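Long-range contact in beta-1,4-exocellulase (Thermobifida fusca, PDB 4B4H), which probably hydrolyses cellulose as a family 6 cellobiohydrolase, of which this chain is the catalytic domain: residues G86-L98 against G372-R386. Numbering follows the deposited sequence.
Sequences GRDCAALASNGEL and GFDRMCDPTYQGNAR
L92 makes the main apolar contact, its CD1 touching R375 CB and, at 3.6 Å, Y381 OH, at the side of the pair they form. The Y381 ring carries R375 CB on one face, and N384 ND2 donates to Y381 OH at 2.8 Å near the ring plane. A93 CB packs against the backbone, 3.3 Å from F373 O, and touches D374 CB.

No direct hydrogen bond joins the two segments; water does. D374 turns its carboxylate to L92 and A93 because its first torsion (chi1 -169°) sets CG opposite the main-chain N. Its OD1 accepts M376 N through the anti lone pair, an Asx turn, and also a proton from a water to which L92 N donates at 2.8 Å. D374 OD2 lies 2.9 Å from A93 O, two acceptors whose closeness might favour a protonated carboxylate.

Both segments are loops following strands, 75-81 and 346-350, of the mostly parallel central sheet of the GH6 distorted alpha/beta barrel; the first holds D88, a predicted active-site residue.

A90 O sits over a face of the R386 guanidinium, at a poor angle for bonding. A second water accepts from R386 NE at 2.8 Å and donates weakly to A90 O, while A90 CB packs on R386 CD.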
# COMPACT_ATOMS: atom_id res chain seq x y z
N GLY A 86 8.97 8.82 -13.47
CA GLY A 86 8.11 9.90 -13.00
C GLY A 86 7.26 9.49 -11.81
O GLY A 86 6.11 9.88 -11.69
N ARG A 87 7.87 8.70 -10.92
CA ARG A 87 7.18 8.06 -9.80
C ARG A 87 6.42 9.05 -8.92
O ARG A 87 6.85 10.19 -8.73
CB ARG A 87 8.21 7.31 -8.94
CG ARG A 87 7.66 6.06 -8.26
CD ARG A 87 8.76 5.34 -7.50
NE ARG A 87 8.98 5.97 -6.20
CZ ARG A 87 9.83 5.54 -5.27
NH1 ARG A 87 10.56 4.44 -5.47
NH2 ARG A 87 9.93 6.20 -4.12
N ASP A 88 5.29 8.61 -8.38
CA ASP A 88 4.58 9.41 -7.39
C ASP A 88 4.24 10.80 -7.96
O ASP A 88 4.52 11.82 -7.34
CB ASP A 88 5.44 9.55 -6.11
CG ASP A 88 5.86 8.18 -5.53
OD1 ASP A 88 4.97 7.38 -5.19
OD2 ASP A 88 7.08 7.91 -5.36
N CYS A 89 3.61 10.83 -9.14
CA CYS A 89 3.54 12.05 -9.98
C CYS A 89 2.76 13.22 -9.38
O CYS A 89 2.83 14.33 -9.91
CB CYS A 89 2.98 11.72 -11.38
SG CYS A 89 1.28 11.08 -11.36
N ALA A 90 2.03 12.98 -8.30
CA ALA A 90 1.27 14.04 -7.63
C ALA A 90 1.98 14.59 -6.41
O ALA A 90 1.56 15.61 -5.86
CB ALA A 90 -0.12 13.55 -7.23
N ALA A 91 3.04 13.90 -5.97
CA ALA A 91 3.73 14.28 -4.74
C ALA A 91 4.55 15.55 -4.92
O ALA A 91 5.01 15.86 -6.02
CB ALA A 91 4.61 13.14 -4.23
N LEU A 92 4.71 16.28 -3.82
CA LEU A 92 5.55 17.49 -3.81
C LEU A 92 7.00 17.16 -4.12
O LEU A 92 7.71 17.94 -4.78
CB LEU A 92 5.46 18.18 -2.44
CG LEU A 92 4.10 18.75 -2.04
CD1 LEU A 92 4.11 19.27 -0.60
CD2 LEU A 92 3.64 19.84 -3.00
N ALA A 93 7.45 16.00 -3.64
CA ALA A 93 8.78 15.49 -3.89
C ALA A 93 8.70 13.97 -4.03
O ALA A 93 7.91 13.32 -3.35
CB ALA A 93 9.70 15.85 -2.73
N SER A 94 9.48 13.42 -4.94
CA SER A 94 9.53 11.97 -5.07
C SER A 94 10.93 11.43 -4.89
O SER A 94 11.90 12.01 -5.40
CB SER A 94 8.93 11.47 -6.39
OG SER A 94 9.03 10.05 -6.48
N ASN A 95 11.03 10.33 -4.15
CA ASN A 95 12.29 9.64 -3.94
C ASN A 95 12.64 8.71 -5.09
O ASN A 95 13.75 8.20 -5.14
CB ASN A 95 12.26 8.87 -2.63
CG ASN A 95 12.04 9.77 -1.43
OD1 ASN A 95 12.27 10.98 -1.49
ND2 ASN A 95 11.57 9.19 -0.34
N GLY A 96 11.69 8.48 -5.99
CA GLY A 96 11.91 7.61 -7.15
C GLY A 96 13.06 8.14 -7.97
O GLY A 96 13.12 9.33 -8.24
N GLU A 97 14.02 7.28 -8.29
CA GLU A 97 15.21 7.77 -8.98
C GLU A 97 14.93 7.94 -10.46
O GLU A 97 15.64 8.68 -11.15
CB GLU A 97 16.37 6.80 -8.75
CG GLU A 97 16.13 5.47 -9.45
CD GLU A 97 16.88 4.31 -8.86
OE1 GLU A 97 17.82 4.50 -8.05
OE2 GLU A 97 16.51 3.17 -9.21
N LEU A 98 13.90 7.28 -10.97
CA LEU A 98 13.69 7.33 -12.42
C LEU A 98 12.77 8.47 -12.83
O LEU A 98 11.65 8.58 -12.38
CB LEU A 98 13.16 5.98 -12.92
CG LEU A 98 14.13 4.81 -12.87
CD1 LEU A 98 13.65 3.71 -13.80
CD2 LEU A 98 15.55 5.22 -13.24
N GLY A 372 14.21 13.93 -2.05
CA GLY A 372 13.75 15.30 -1.83
C GLY A 372 12.76 15.45 -0.70
O GLY A 372 11.97 14.55 -0.43
N PHE A 373 12.81 16.60 -0.04
CA PHE A 373 11.92 16.89 1.08
C PHE A 373 10.46 17.02 0.62
O PHE A 373 10.13 17.89 -0.17
CB PHE A 373 12.40 18.17 1.78
CG PHE A 373 11.53 18.65 2.91
CD1 PHE A 373 10.99 17.76 3.84
CD2 PHE A 373 11.29 20.02 3.08
CE1 PHE A 373 10.20 18.21 4.88
CE2 PHE A 373 10.52 20.48 4.12
CZ PHE A 373 9.97 19.58 5.03
N ASP A 374 9.60 16.13 1.12
CA ASP A 374 8.18 16.15 0.78
C ASP A 374 7.43 16.71 1.98
O ASP A 374 7.44 16.11 3.05
CB ASP A 374 7.70 14.73 0.45
CG ASP A 374 6.29 14.69 -0.17
OD1 ASP A 374 5.37 15.38 0.33
OD2 ASP A 374 6.09 13.93 -1.14
N ARG A 375 6.77 17.86 1.79
CA ARG A 375 6.18 18.59 2.91
C ARG A 375 4.96 17.88 3.51
O ARG A 375 4.59 18.18 4.64
CB ARG A 375 5.87 20.05 2.53
CG ARG A 375 7.11 20.93 2.43
CD ARG A 375 6.81 22.37 2.79
NE ARG A 375 6.37 22.48 4.19
CZ ARG A 375 6.10 23.62 4.81
NH1 ARG A 375 6.23 24.79 4.17
NH2 ARG A 375 5.71 23.61 6.07
N MET A 376 4.39 16.91 2.81
CA MET A 376 3.35 16.07 3.42
C MET A 376 3.86 15.27 4.64
O MET A 376 3.06 14.76 5.43
CB MET A 376 2.65 15.19 2.38
CG MET A 376 1.49 15.91 1.67
SD MET A 376 0.14 16.50 2.73
CE MET A 376 -0.77 14.98 3.01
N CYS A 377 5.18 15.18 4.81
CA CYS A 377 5.78 14.54 5.98
C CYS A 377 6.14 15.54 7.08
O CYS A 377 6.60 15.15 8.16
CB CYS A 377 7.03 13.78 5.56
SG CYS A 377 6.58 12.33 4.61
N ASP A 378 5.93 16.81 6.78
CA ASP A 378 6.29 17.91 7.66
C ASP A 378 5.08 18.22 8.54
O ASP A 378 4.00 18.53 8.03
CB ASP A 378 6.69 19.11 6.77
CG ASP A 378 6.98 20.39 7.55
OD1 ASP A 378 6.97 20.42 8.81
OD2 ASP A 378 7.25 21.40 6.84
N PRO A 379 5.24 18.10 9.88
CA PRO A 379 4.10 18.33 10.76
C PRO A 379 3.45 19.69 10.54
O PRO A 379 2.23 19.81 10.64
CB PRO A 379 4.71 18.28 12.17
CG PRO A 379 6.11 17.84 12.03
CD PRO A 379 6.41 17.57 10.59
N THR A 380 4.26 20.69 10.19
CA THR A 380 3.81 22.07 10.10
C THR A 380 3.11 22.40 8.77
O THR A 380 2.49 23.46 8.64
CB THR A 380 4.98 23.08 10.26
OG1 THR A 380 5.82 23.00 9.11
CG2 THR A 380 5.81 22.78 11.50
N TYR A 381 3.22 21.52 7.78
CA TYR A 381 2.61 21.77 6.47
C TYR A 381 1.08 21.89 6.56
O TYR A 381 0.41 21.12 7.25
CB TYR A 381 3.03 20.67 5.49
CG TYR A 381 2.54 20.85 4.07
CD1 TYR A 381 2.93 21.96 3.30
CD2 TYR A 381 1.71 19.90 3.47
CE1 TYR A 381 2.49 22.11 1.99
CE2 TYR A 381 1.28 20.03 2.15
CZ TYR A 381 1.66 21.15 1.43
OH TYR A 381 1.23 21.29 0.13
N GLN A 382 0.53 22.88 5.86
CA GLN A 382 -0.89 23.19 5.95
C GLN A 382 -1.70 22.61 4.80
O GLN A 382 -2.87 22.96 4.61
CB GLN A 382 -1.11 24.71 6.12
CG GLN A 382 -0.72 25.25 7.50
CD GLN A 382 -1.46 24.59 8.66
OE1 GLN A 382 -2.51 23.97 8.49
NE2 GLN A 382 -0.90 24.72 9.85
N GLY A 383 -1.07 21.72 4.03
CA GLY A 383 -1.78 20.92 3.06
C GLY A 383 -1.91 21.55 1.70
O GLY A 383 -1.37 22.63 1.44
N ASN A 384 -2.63 20.84 0.84
CA ASN A 384 -2.93 21.26 -0.51
C ASN A 384 -4.26 20.64 -0.94
O ASN A 384 -4.90 19.95 -0.15
CB ASN A 384 -1.79 20.90 -1.48
CG ASN A 384 -1.40 19.43 -1.42
OD1 ASN A 384 -2.23 18.56 -1.63
ND2 ASN A 384 -0.14 19.17 -1.16
N ALA A 385 -4.67 20.86 -2.18
CA ALA A 385 -5.94 20.34 -2.67
C ALA A 385 -6.12 18.84 -2.38
O ALA A 385 -7.22 18.41 -2.04
CB ALA A 385 -6.13 20.65 -4.15
N ARG A 386 -5.04 18.07 -2.46
CA ARG A 386 -5.15 16.60 -2.35
C ARG A 386 -5.39 16.07 -0.94
O ARG A 386 -5.77 14.90 -0.76
CB ARG A 386 -3.96 15.89 -3.01
CG ARG A 386 -3.98 15.92 -4.54
CD ARG A 386 -2.66 15.42 -5.15
NE ARG A 386 -1.46 16.09 -4.65
CZ ARG A 386 -1.07 17.32 -5.00
NH1 ARG A 386 -1.80 18.04 -5.84
NH2 ARG A 386 0.05 17.84 -4.50
O HOH W 1 0.16 13.94 -3.78
O HOH W 2 3.27 15.34 -1.61